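Local coordinates for protein fimbrial structural subunit (Actinomyces naeslundii, PDB 3QDH) that builds the shaft of Actinomyces type 2 fimbriae and mediates adhesion to streptococci and host cells during oral biofilm development, at residues S22-P27 with D52-V57; S30-L35 with S39-F44; Q124-T129 with E140-P145; A181-Y186 with G219-K224. All blocks are in the same frame, centred on the assembly; numbering follows the deposited sequence. Where two conformers were deposited one is given.

Interaction 1. Residues S22-P27 with D52-V57; sequences SLIKFP and DRLTAV
Leu54 drives its forked end into the angle between Ile24 and Phe26, and these three buried side chains make up the contact. Leu54 CB heads for the facing strand but is still too far back to touch it; CG is only the branch point. With CG anti to the carbonyl carbon (chi1 -57°), the fork is carried forward, and each methyl finds its own partner. CD1 comes in at the edge of the Phe26 ring, in its plane, and stops 3.8 Å from CE2. CD2 turns to the other residue and meets Ile24 CD1 at 4.1 Å. The two aliphatic chains cross at about a right angle, whereas Phe26 and Leu54 approach each other from opposite directions.

Ile24 does double duty. Its extended CG1 arm (chi2 176°) carries CD1 to the leucine, while CG2, on the other branch, sits 3.5 Å above one face of the Phe26 ring, offset toward the rim. The ring is therefore met at its edge from across the contact and on a face from its own strand.

Strands 23-31 and 54-55 both pair antiparallel with strand 102-111, whose Val111 touches both Ile24 and Leu54. Lys8 makes a cation-pi contact with Phe26. Ile24 also packs on Ser156 and Trp158 of strand 154-165, which leads into the next module.

All the touching atoms across the contact are carbon: what joins the segments is van der Waals packing inside the first module, of the Sgo0707 N2 family and probably the CnaA-type (DEv-IgG) one, while the hydrogen bonding of the sheet is left to the backbones.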
loop_
_atom_site.group_PDB
_atom_site.type_symbol
_atom_site.label_atom_id
_atom_site.label_comp_id
_atom_site.label_asym_id
_atom_site.label_seq_id
_atom_site.Cartn_x
_atom_site.Cartn_y
_atom_site.Cartn_z
ATOM N N SER A 22 8.093 1.910 0.397
ATOM C CA SER A 22 7.004 2.608 -0.283
ATOM C C SER A 22 5.737 2.563 0.574
ATOM O O SER A 22 5.583 1.696 1.442
ATOM C CB SER A 22 6.707 1.963 -1.637
ATOM O OG SER A 22 7.815 2.052 -2.518
ATOM N N LEU A 23 4.827 3.496 0.322
ATOM C CA LEU A 23 3.507 3.437 0.948
ATOM C C LEU A 23 2.595 2.445 0.225
ATOM O O LEU A 23 2.693 2.265 -0.989
ATOM C CB LEU A 23 2.848 4.824 0.943
ATOM C CG LEU A 23 3.517 5.936 1.750
ATOM C CD1 LEU A 23 2.911 7.279 1.389
ATOM C CD2 LEU A 23 3.413 5.678 3.245
ATOM N N ILE A 24 1.722 1.782 0.979
ATOM C CA ILE A 24 0.530 1.186 0.378
ATOM C C ILE A 24 -0.625 2.088 0.802
ATOM O O ILE A 24 -0.743 2.435 1.978
ATOM C CB ILE A 24 0.250 -0.271 0.849
ATOM C CG1 ILE A 24 1.382 -1.221 0.434
ATOM C CG2 ILE A 24 -1.064 -0.778 0.263
ATOM C CD1 ILE A 24 1.209 -2.654 0.961
ATOM N N LYS A 25 -1.441 2.480 -0.173
ATOM C CA LYS A 25 -2.592 3.343 0.058
ATOM C C LYS A 25 -3.899 2.608 -0.209
ATOM O O LYS A 25 -4.087 2.003 -1.274
ATOM C CB LYS A 25 -2.498 4.615 -0.802
ATOM C CG LYS A 25 -1.466 5.591 -0.271
ATOM C CD LYS A 25 -1.453 6.903 -1.036
ATOM C CE LYS A 25 -0.324 7.790 -0.533
ATOM N NZ LYS A 25 -0.484 9.185 -1.029
ATOM N N PHE A 26 -4.793 2.674 0.777
ATOM C CA PHE A 26 -6.071 1.975 0.732
ATOM C C PHE A 26 -7.228 2.965 0.743
ATOM O O PHE A 26 -7.557 3.494 1.807
ATOM C CB PHE A 26 -6.266 1.096 1.973
ATOM C CG PHE A 26 -5.227 0.028 2.180
ATOM C CD1 PHE A 26 -5.201 -1.115 1.378
ATOM C CD2 PHE A 26 -4.330 0.118 3.243
ATOM C CE1 PHE A 26 -4.263 -2.125 1.599
ATOM C CE2 PHE A 26 -3.387 -0.897 3.477
ATOM C CZ PHE A 26 -3.355 -2.016 2.653
ATOM N N PRO A 27 -7.869 3.195 -0.417
ATOM C CA PRO A 27 -9.122 3.960 -0.442
ATOM C C PRO A 27 -10.249 3.217 0.287
ATOM O O PRO A 27 -10.484 2.025 0.039
ATOM C CB PRO A 27 -9.417 4.119 -1.943
ATOM C CG PRO A 27 -8.115 3.857 -2.624
ATOM C CD PRO A 27 -7.423 2.835 -1.775
ATOM N N ASP A 52 0.665 -5.113 10.751
ATOM C CA ASP A 52 1.932 -4.828 11.455
ATOM C C ASP A 52 3.136 -4.554 10.568
ATOM O O ASP A 52 4.098 -3.937 11.017
ATOM C CB ASP A 52 2.290 -5.971 12.413
ATOM C CG ASP A 52 1.396 -6.027 13.633
ATOM O OD1 ASP A 52 0.639 -5.067 13.885
ATOM O OD2 ASP A 52 1.475 -7.035 14.369
ATOM N N ARG A 53 3.099 -5.020 9.323
ATOM C CA ARG A 53 4.190 -4.763 8.379
ATOM C C ARG A 53 4.190 -3.324 7.875
ATOM O O ARG A 53 5.155 -2.882 7.231
ATOM C CB ARG A 53 4.138 -5.733 7.202
ATOM C CG ARG A 53 4.647 -7.135 7.543
ATOM C CD ARG A 53 4.145 -8.148 6.539
ATOM N NE ARG A 53 2.731 -8.459 6.746
ATOM C CZ ARG A 53 2.101 -9.475 6.173
ATOM N NH1 ARG A 53 2.761 -10.280 5.340
ATOM N NH2 ARG A 53 0.815 -9.688 6.431
ATOM N N LEU A 54 3.104 -2.602 8.160
ATOM C CA LEU A 54 2.988 -1.204 7.764
ATOM C C LEU A 54 3.281 -0.273 8.942
ATOM O O LEU A 54 2.743 -0.440 10.035
ATOM C CB LEU A 54 1.612 -0.924 7.128
ATOM C CG LEU A 54 1.254 -1.776 5.897
ATOM C CD1 LEU A 54 -0.211 -1.575 5.442
ATOM C CD2 LEU A 54 2.210 -1.510 4.739
ATOM N N THR A 55 4.159 0.695 8.711
ATOM C CA THR A 55 4.581 1.596 9.770
ATOM C C THR A 55 4.183 3.041 9.453
ATOM O O THR A 55 3.833 3.366 8.305
ATOM C CB THR A 55 6.107 1.472 10.031
ATOM O OG1 THR A 55 6.398 1.878 11.371
ATOM C CG2 THR A 55 6.914 2.302 9.040
ATOM N N ALA A 56 4.250 3.893 10.479
ATOM C CA ALA A 56 3.858 5.298 10.383
ATOM C C ALA A 56 2.455 5.429 9.774
ATOM O O ALA A 56 2.220 6.256 8.891
ATOM C CB ALA A 56 4.899 6.103 9.578
ATOM N N VAL A 57 1.532 4.605 10.262
ATOM C CA VAL A 57 0.199 4.501 9.670
ATOM C C VAL A 57 -0.645 5.744 9.951
ATOM O O VAL A 57 -0.559 6.328 11.030
ATOM C CB VAL A 57 -0.538 3.203 10.086
ATOM C CG1 VAL A 57 0.279 1.971 9.652
ATOM C CG2 VAL A 57 -0.818 3.161 11.582
#

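Interaction 2. Residues S30-L35 with S39-F44; sequences STAPTL and SFYKYF
Tyr41 lays its ring under the tip of Leu35 and pushes its hydroxyl against Pro33. In the CH-pi contact Leu35 CD1 stands 3.9 Å from the Tyr41 ring centroid, 24° off the normal and shifted toward the CE2 rim. Leu35 gets there by an extended shape, CG anti to the carbonyl carbon (chi1 -54°) and CD1 carried straight on (chi2 -175°), and its side chain crosses that of Tyr41 at about a right angle. Nearer the turn, Leu35 CB packs 4.1 Å from Ser39 OG.

The tyrosine's CB bond does not aim at the other segment; it is the length of the side chain that brings the phenol across. There the packing is tight, Tyr41 OH lying 3.1 Å from Pro33 CD, with Pro33 CG near the ring plane at the edge. A water in the plane of the ring fixes the hydroxyl further: it accepts from Tyr41 OH at 2.7 Å and donates to Pro33 O at 2.8 Å. Further from the turn, Phe44 has Ser30 CB near its plane at a ring edge, and Tyr41 CE1 also lies at an edge of that ring.

The contact joins strand 23-31 of the five-stranded sheet to strand 39-49 of the mixed sheet in the first module. Helix 89-96, which carries the zinc ligand Glu90, packs on it, Leu92 touching Tyr41 and Phe44 and Ile95 touching Ala32 and Tyr41. Strand 118-131 borders Tyr41 through Thr129, and strand 102-111 reaches Phe44 through Val103.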
loop_
_atom_site.group_PDB
_atom_site.type_symbol
_atom_site.label_atom_id
_atom_site.label_comp_id
_atom_site.label_asym_id
_atom_site.label_seq_id
_atom_site.Cartn_x
_atom_site.Cartn_y
_atom_site.Cartn_z
ATOM N N SER A 30 -17.747 4.773 2.506
ATOM C CA SER A 30 -19.050 4.350 2.989
ATOM C C SER A 30 -20.113 5.318 2.462
ATOM O O SER A 30 -19.974 6.543 2.592
ATOM C CB SER A 30 -19.052 4.329 4.524
ATOM O OG SER A 30 -20.294 3.846 5.016
ATOM N N THR A 31 -21.163 4.775 1.856
ATOM C CA THR A 31 -22.245 5.615 1.342
ATOM C C THR A 31 -23.081 6.119 2.518
ATOM O O THR A 31 -23.544 5.329 3.335
ATOM C CB THR A 31 -23.136 4.844 0.352
ATOM O OG1 THR A 31 -22.360 4.474 -0.795
ATOM C CG2 THR A 31 -24.316 5.716 -0.097
ATOM N N ALA A 32 -23.250 7.441 2.608
ATOM C CA ALA A 32 -24.028 8.034 3.691
ATOM C C ALA A 32 -25.509 7.658 3.575
ATOM O O ALA A 32 -26.115 7.807 2.503
ATOM C CB ALA A 32 -23.843 9.563 3.714
ATOM N N PRO A 33 -26.102 7.152 4.673
ATOM C CA PRO A 33 -27.522 6.798 4.668
ATOM C C PRO A 33 -28.424 8.021 4.505
ATOM O O PRO A 33 -27.978 9.159 4.681
ATOM C CB PRO A 33 -27.740 6.176 6.053
ATOM C CG PRO A 33 -26.688 6.752 6.896
ATOM C CD PRO A 33 -25.489 6.964 6.000
ATOM N N THR A 34 -29.682 7.766 4.164
ATOM C CA THR A 34 -30.705 8.795 4.109
ATOM C C THR A 34 -31.391 8.837 5.469
ATOM O O THR A 34 -32.093 7.902 5.845
ATOM C CB THR A 34 -31.715 8.501 2.977
ATOM O OG1 THR A 34 -30.996 8.355 1.748
ATOM C CG2 THR A 34 -32.698 9.641 2.830
ATOM N N LEU A 35 -31.152 9.903 6.228
ATOM C CA LEU A 35 -31.717 9.998 7.566
ATOM C C LEU A 35 -33.056 10.723 7.519
ATOM O O LEU A 35 -33.250 11.623 6.702
ATOM C CB LEU A 35 -30.748 10.703 8.535
ATOM C CG LEU A 35 -29.310 10.180 8.686
ATOM C CD1 LEU A 35 -28.568 10.951 9.772
ATOM C CD2 LEU A 35 -29.236 8.679 8.953
ATOM N N SER A 39 -33.558 12.714 12.622
ATOM C CA SER A 39 -32.545 11.734 13.015
ATOM C C SER A 39 -31.163 12.355 12.805
ATOM O O SER A 39 -30.878 12.900 11.732
ATOM C CB SER A 39 -32.716 10.448 12.189
ATOM O OG SER A 39 -31.628 9.561 12.378
ATOM N N PHE A 40 -30.312 12.289 13.829
ATOM C CA PHE A 40 -28.990 12.910 13.774
ATOM C C PHE A 40 -27.891 11.939 14.146
ATOM O O PHE A 40 -28.125 11.028 14.933
ATOM C CB PHE A 40 -28.919 14.103 14.735
ATOM C CG PHE A 40 -29.994 15.122 14.506
ATOM C CD1 PHE A 40 -29.783 16.188 13.640
ATOM C CD2 PHE A 40 -31.220 15.004 15.148
ATOM C CE1 PHE A 40 -30.787 17.142 13.415
ATOM C CE2 PHE A 40 -32.236 15.945 14.931
ATOM C CZ PHE A 40 -32.014 17.016 14.063
ATOM N N TYR A 41 -26.697 12.138 13.583
ATOM C CA TYR A 41 -25.503 11.393 14.014
ATOM C C TYR A 41 -25.050 11.772 15.423
ATOM O O TYR A 41 -24.907 12.954 15.746
ATOM C CB TYR A 41 -24.324 11.606 13.059
ATOM C CG TYR A 41 -24.555 10.994 11.696
ATOM C CD1 TYR A 41 -24.514 9.609 11.513
ATOM C CD2 TYR A 41 -24.825 11.805 10.591
ATOM C CE1 TYR A 41 -24.735 9.045 10.247
ATOM C CE2 TYR A 41 -25.035 11.255 9.326
ATOM C CZ TYR A 41 -24.996 9.880 9.166
ATOM O OH TYR A 41 -25.230 9.365 7.917
ATOM N N LYS A 42 -24.815 10.752 16.245
ATOM C CA LYS A 42 -24.101 10.920 17.509
ATOM C C LYS A 42 -22.620 10.963 17.185
ATOM O O LYS A 42 -21.838 11.678 17.831
ATOM C CB LYS A 42 -24.371 9.741 18.446
ATOM C CG LYS A 42 -25.820 9.586 18.931
ATOM C CD LYS A 42 -25.884 8.336 19.822
ATOM C CE LYS A 42 -27.273 7.773 19.929
ATOM N NZ LYS A 42 -27.276 6.510 20.734
ATOM N N TYR A 43 -22.231 10.179 16.178
ATOM C CA TYR A 43 -20.857 10.154 15.712
ATOM C C TYR A 43 -20.782 9.425 14.375
ATOM O O TYR A 43 -21.726 8.753 13.982
ATOM C CB TYR A 43 -19.905 9.491 16.753
ATOM C CG TYR A 43 -20.388 8.136 17.224
ATOM C CD1 TYR A 43 -20.104 6.973 16.498
ATOM C CD2 TYR A 43 -21.130 8.018 18.409
ATOM C CE1 TYR A 43 -20.603 5.719 16.928
ATOM C CE2 TYR A 43 -21.614 6.785 18.853
ATOM C CZ TYR A 43 -21.346 5.646 18.112
ATOM O OH TYR A 43 -21.818 4.437 18.566
ATOM N N PHE A 44 -19.661 9.585 13.687
ATOM C CA PHE A 44 -19.388 8.903 12.420
ATOM C C PHE A 44 -17.871 8.816 12.262
ATOM O O PHE A 44 -17.190 9.832 12.152
ATOM C CB PHE A 44 -20.044 9.660 11.238
ATOM C CG PHE A 44 -19.983 8.916 9.921
ATOM C CD1 PHE A 44 -21.155 8.533 9.266
ATOM C CD2 PHE A 44 -18.762 8.615 9.339
ATOM C CE1 PHE A 44 -21.099 7.833 8.041
ATOM C CE2 PHE A 44 -18.692 7.914 8.116
ATOM C CZ PHE A 44 -19.855 7.537 7.469
HETATM O O HOH W 1 -26.222 10.914 5.981
#

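Interaction 3. Residues Q124-T129 with E140-P145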
loop_
_atom_site.group_PDB
_atom_site.type_symbol
_atom_site.label_atom_id
_atom_site.label_comp_id
_atom_site.label_asym_id
_atom_site.label_seq_id
_atom_site.Cartn_x
_atom_site.Cartn_y
_atom_site.Cartn_z
ATOM N N GLN A 124 -13.588 -0.291 9.020
ATOM C CA GLN A 124 -14.911 -0.299 9.611
ATOM C C GLN A 124 -15.526 1.100 9.592
ATOM O O GLN A 124 -14.804 2.090 9.516
ATOM C CB GLN A 124 -14.817 -0.795 11.051
ATOM C CG GLN A 124 -14.514 -2.286 11.144
ATOM C CD GLN A 124 -14.331 -2.762 12.553
ATOM O OE1 GLN A 124 -13.789 -2.051 13.404
ATOM N NE2 GLN A 124 -14.769 -3.993 12.816
ATOM N N VAL A 125 -16.850 1.170 9.645
ATOM C CA VAL A 125 -17.533 2.431 9.903
ATOM C C VAL A 125 -18.219 2.315 11.260
ATOM O O VAL A 125 -19.004 1.390 11.503
ATOM C CB VAL A 125 -18.476 2.883 8.743
ATOM C CG1 VAL A 125 -19.488 1.805 8.375
ATOM C CG2 VAL A 125 -19.193 4.193 9.096
ATOM N N ILE A 126 -17.862 3.226 12.154
ATOM C CA ILE A 126 -18.410 3.279 13.505
ATOM C C ILE A 126 -19.293 4.515 13.548
ATOM O O ILE A 126 -18.796 5.638 13.594
ATOM C CB ILE A 126 -17.276 3.389 14.587
ATOM C CG1 ILE A 126 -16.143 2.362 14.348
ATOM C CG2 ILE A 126 -17.840 3.333 16.017
ATOM C CD1 ILE A 126 -16.584 0.967 14.082
ATOM N N SER A 127 -20.602 4.306 13.485
ATOM C CA SER A 127 -21.542 5.424 13.506
ATOM C C SER A 127 -22.843 5.042 14.203
ATOM O O SER A 127 -23.164 3.859 14.350
ATOM C CB SER A 127 -21.801 5.983 12.097
ATOM O OG SER A 127 -22.419 5.033 11.248
ATOM N N ASP A 128 -23.562 6.056 14.665
ATOM C CA ASP A 128 -24.850 5.841 15.304
ATOM C C ASP A 128 -25.682 7.102 15.155
ATOM O O ASP A 128 -25.139 8.202 15.008
ATOM C CB ASP A 128 -24.635 5.484 16.779
ATOM C CG ASP A 128 -25.825 4.764 17.399
ATOM O OD1 ASP A 128 -26.723 4.259 16.672
ATOM O OD2 ASP A 128 -25.839 4.701 18.640
ATOM N N THR A 129 -26.997 6.938 15.195
ATOM C CA THR A 129 -27.934 8.044 15.049
ATOM C C THR A 129 -28.982 7.980 16.150
ATOM O O THR A 129 -29.189 6.923 16.750
ATOM C CB THR A 129 -28.672 7.964 13.707
ATOM O OG1 THR A 129 -29.235 6.654 13.571
ATOM C CG2 THR A 129 -27.709 8.238 12.538
ATOM N N GLU A 140 -18.131 10.800 21.747
ATOM C CA GLU A 140 -16.950 10.025 21.377
ATOM C C GLU A 140 -17.404 8.637 20.934
ATOM O O GLU A 140 -18.174 7.983 21.652
ATOM C CB GLU A 140 -15.968 9.914 22.547
ATOM C CG GLU A 140 -14.689 9.130 22.217
ATOM C CD GLU A 140 -13.699 9.051 23.377
ATOM O OE1 GLU A 140 -14.094 9.307 24.534
ATOM O OE2 GLU A 140 -12.516 8.730 23.125
ATOM N N PRO A 141 -16.958 8.193 19.742
ATOM C CA PRO A 141 -17.294 6.839 19.308
ATOM C C PRO A 141 -16.761 5.799 20.312
ATOM O O PRO A 141 -15.720 6.026 20.930
ATOM C CB PRO A 141 -16.552 6.692 17.972
ATOM C CG PRO A 141 -16.217 8.054 17.533
ATOM C CD PRO A 141 -16.081 8.887 18.780
ATOM N N PRO A 142 -17.466 4.669 20.472
ATOM C CA PRO A 142 -16.982 3.662 21.433
ATOM C C PRO A 142 -15.663 3.018 20.989
ATOM O O PRO A 142 -15.432 2.842 19.793
ATOM C CB PRO A 142 -18.107 2.621 21.474
ATOM C CG PRO A 142 -18.918 2.835 20.238
ATOM C CD PRO A 142 -18.693 4.250 19.767
ATOM N N ALA A 143 -14.809 2.675 21.950
ATOM C CA ALA A 143 -13.520 2.051 21.644
ATOM C C ALA A 143 -13.686 0.642 21.072
ATOM O O ALA A 143 -12.917 0.224 20.208
ATOM C CB ALA A 143 -12.627 2.020 22.895
ATOM N N ASN A 144 -14.702 -0.071 21.544
ATOM C CA ASN A 144 -14.899 -1.483 21.196
ATOM C C ASN A 144 -16.360 -1.840 20.887
ATOM O O ASN A 144 -16.953 -2.672 21.580
ATOM C CB ASN A 144 -14.373 -2.389 22.329
ATOM C CG ASN A 144 -12.885 -2.181 22.620
ATOM O OD1 ASN A 144 -12.513 -1.706 23.700
ATOM N ND2 ASN A 144 -12.031 -2.537 21.664
ATOM N N PRO A 145 -16.955 -1.226 19.835
ATOM C CA PRO A 145 -18.331 -1.593 19.493
ATOM C C PRO A 145 -18.402 -3.054 19.073
ATOM O O PRO A 145 -17.427 -3.585 18.535
ATOM C CB PRO A 145 -18.635 -0.703 18.284
ATOM C CG PRO A 145 -17.308 -0.487 17.653
ATOM C CD PRO A 145 -16.367 -0.334 18.819
#
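The carbonyl oxygen of Pro142, a residue whose ring rests on Ile126, is held by a hydrogen bond from Arg47 NH2, and the same guanidinium group holds Ala143 O through NH1. Arg47 thus pins the turn of this proline-rich loop to strand 39-49, the neighbour of strand 118-131, and the rings of the loop are brought over the sheet.

Underneath them lies one side chain, Ile126. Its CG2 methyl meets Pro142 CD at 4.0 Å and Pro141 CB at 4.1 Å. The other branch is bent rather than extended (chi2 -47°), which folds CD1 back beside CA and CG2 and sets it 3.9 Å from Pro145 CG; CG2 is 4.2 Å from that same proline carbon. Ile126 crosses Pro141 and Pro145 at about a right angle, while it and Pro142 slide past one another in opposite directions. Pro148, further along, also touches Ile126.

The loop follows strand 118-131 and returns over it before the chain enters strand 154-165, so this is packing of the connection between the two modules against the first of them. A single isoleucine is met by three proline rings from the loop: the segments adhere through apolar surfaces, and Arg47 supplies polar fastening for the turn of the loop.

Interaction 4. Residues A181-Y186 with G219-K224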
loop_
_atom_site.group_PDB
_atom_site.type_symbol
_atom_site.label_atom_id
_atom_site.label_comp_id
_atom_site.label_asym_id
_atom_site.label_seq_id
_atom_site.Cartn_x
_atom_site.Cartn_y
_atom_site.Cartn_z
ATOM N N ALA A 181 29.946 -4.489 -5.473
ATOM C CA ALA A 181 29.228 -4.600 -6.733
ATOM C C ALA A 181 27.932 -3.797 -6.629
ATOM O O ALA A 181 27.290 -3.780 -5.578
ATOM C CB ALA A 181 28.935 -6.053 -7.055
ATOM N N GLN A 182 27.566 -3.121 -7.711
ATOM C CA GLN A 182 26.385 -2.265 -7.697
ATOM C C GLN A 182 25.324 -2.682 -8.713
ATOM O O GLN A 182 25.635 -3.013 -9.858
ATOM C CB GLN A 182 26.769 -0.786 -7.829
ATOM C CG GLN A 182 27.405 -0.215 -6.560
ATOM C CD GLN A 182 27.623 1.288 -6.607
ATOM O OE1 GLN A 182 27.492 1.923 -7.651
ATOM N NE2 GLN A 182 27.965 1.864 -5.461
ATOM N N PHE A 183 24.069 -2.666 -8.264
ATOM C CA PHE A 183 22.920 -3.103 -9.059
ATOM C C PHE A 183 21.776 -2.093 -8.969
ATOM O O PHE A 183 21.717 -1.280 -8.045
ATOM C CB PHE A 183 22.402 -4.465 -8.568
ATOM C CG PHE A 183 23.339 -5.621 -8.824
ATOM C CD1 PHE A 183 23.236 -6.375 -9.992
ATOM C CD2 PHE A 183 24.298 -5.985 -7.878
ATOM C CE1 PHE A 183 24.089 -7.461 -10.223
ATOM C CE2 PHE A 183 25.153 -7.069 -8.099
ATOM C CZ PHE A 183 25.050 -7.805 -9.271
ATOM N N GLN A 184 20.874 -2.156 -9.948
ATOM C CA GLN A 184 19.642 -1.370 -9.958
ATOM C C GLN A 184 18.488 -2.264 -10.417
ATOM O O GLN A 184 18.668 -3.117 -11.289
ATOM C CB GLN A 184 19.776 -0.150 -10.880
ATOM C CG GLN A 184 20.783 0.901 -10.402
ATOM C CD GLN A 184 20.590 2.258 -11.053
ATOM O OE1 GLN A 184 20.449 2.369 -12.272
ATOM N NE2 GLN A 184 20.601 3.307 -10.236
ATOM N N LEU A 185 17.313 -2.079 -9.817
ATOM C CA LEU A 185 16.136 -2.889 -10.141
ATOM C C LEU A 185 15.126 -2.135 -11.001
ATOM O O LEU A 185 14.835 -0.963 -10.750
ATOM C CB LEU A 185 15.457 -3.401 -8.866
ATOM C CG LEU A 185 16.020 -4.678 -8.238
ATOM C CD1 LEU A 185 15.688 -4.744 -6.755
ATOM C CD2 LEU A 185 15.523 -5.928 -8.972
ATOM N N TYR A 186 14.595 -2.826 -12.006
ATOM C CA TYR A 186 13.621 -2.244 -12.925
ATOM C C TYR A 186 12.343 -3.074 -13.009
ATOM O O TYR A 186 12.360 -4.292 -12.810
ATOM C CB TYR A 186 14.220 -2.101 -14.333
ATOM C CG TYR A 186 15.286 -1.031 -14.480
ATOM C CD1 TYR A 186 16.634 -1.321 -14.246
ATOM C CD2 TYR A 186 14.951 0.267 -14.878
ATOM C CE1 TYR A 186 17.621 -0.344 -14.394
ATOM C CE2 TYR A 186 15.930 1.254 -15.027
ATOM C CZ TYR A 186 17.262 0.942 -14.784
ATOM O OH TYR A 186 18.233 1.914 -14.927
ATOM N N GLY A 219 29.021 -10.315 -0.124
ATOM C CA GLY A 219 28.573 -10.235 -1.509
ATOM C C GLY A 219 27.061 -10.253 -1.652
ATOM O O GLY A 219 26.547 -10.564 -2.724
ATOM N N ALA A 220 26.356 -9.904 -0.577
ATOM C CA ALA A 220 24.891 -10.006 -0.530
ATOM C C ALA A 220 24.169 -8.662 -0.613
ATOM O O ALA A 220 24.621 -7.668 -0.039
ATOM C CB ALA A 220 24.450 -10.762 0.730
ATOM N N ILE A 221 23.051 -8.654 -1.344
ATOM C CA ILE A 221 22.033 -7.605 -1.243
ATOM C C ILE A 221 20.717 -8.276 -0.851
ATOM O O ILE A 221 20.255 -9.193 -1.534
ATOM C CB ILE A 221 21.822 -6.833 -2.570
ATOM C CG1 ILE A 221 23.108 -6.133 -3.017
ATOM C CG2 ILE A 221 20.694 -5.800 -2.424
ATOM C CD1 ILE A 221 23.102 -5.719 -4.475
ATOM N N ASN A 222 20.124 -7.827 0.251
ATOM C CA ASN A 222 18.839 -8.369 0.698
ATOM C C ASN A 222 17.707 -7.365 0.520
ATOM O O ASN A 222 17.610 -6.384 1.257
ATOM C CB ASN A 222 18.925 -8.860 2.148
ATOM C CG ASN A 222 17.626 -9.484 2.637
ATOM O OD1 ASN A 222 16.774 -9.896 1.842
ATOM N ND2 ASN A 222 17.469 -9.560 3.956
ATOM N N VAL A 223 16.870 -7.612 -0.484
ATOM C CA VAL A 223 15.693 -6.788 -0.754
ATOM C C VAL A 223 14.505 -7.390 -0.009
ATOM O O VAL A 223 13.985 -8.435 -0.397
ATOM C CB VAL A 223 15.405 -6.698 -2.273
ATOM C CG1 VAL A 223 14.194 -5.819 -2.547
ATOM C CG2 VAL A 223 16.630 -6.164 -3.017
ATOM N N LYS A 224 14.083 -6.723 1.065
ATOM C CA LYS A 224 13.082 -7.278 1.980
ATOM C C LYS A 224 11.633 -7.202 1.477
ATOM O O LYS A 224 10.722 -7.738 2.112
ATOM C CB LYS A 224 13.215 -6.651 3.376
ATOM C CG LYS A 224 14.254 -7.323 4.271
ATOM C CD LYS A 224 14.151 -6.812 5.706
ATOM C CE LYS A 224 14.742 -7.813 6.697
ATOM N NZ LYS A 224 14.767 -7.293 8.100
#
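The Phe183 ring offers its CD2 atom to Ile221 CD1, 3.6 Å away, and is packed further by Leu250 and Glu252 of strand 245-254 and by Lys165 of strand 154-165. This is the interior of the SpaA-like module, of the CnaB (IgG-rev) type, where strand 182-188 lies in one sheet and strand 220-230, paired with strand 154-165, in the other. The contact joins the two layers of the beta sandwich.

Alternate residues do the work on each strand. Phe183 stands opposite Ile221, their CA atoms 9.1 Å apart, and Leu185 opposite Val223 at 10.2 Å between CA atoms, separations that only side chains bridge. Ile221 answers the ring with a nearly extended CG1 arm (chi2 163°), so that its terminal methyl is what reaches it.

Leu213 lines the same core from strand 213-214, touching Leu185, Ile221 and Val223, and Leu161 packs on Leu185. In the second pair the side chains slide past each other in opposite directions. Val223 uses CG2, the methyl anti to its carbonyl carbon, and this lies 4.1 Å from Leu185 CD1.

Overall arrangement
Interactions 1 to 3 belong to the first module and its outgoing loop; interaction 4 lies in the SpaA-like second module. Interaction 1 is the most central, its centre about 5 Å from that of the chain and about 23 Å from the centre of interaction 4. Strand 23-31 runs from interaction 1 to interaction 2, whose centres are about 28 Å apart. Interactions 2 and 3 are neighbours, centres about 12 Å apart, tied by a salt bridge from Lys42 NZ to Asp128 OD2 at 3.1 Å. The zinc bound by Asp70, Asp73 and Glu90 lies about 14 Å from the Phe44 side chain, whereas interaction 4 is about 51 Å from interaction 2, centre to centre.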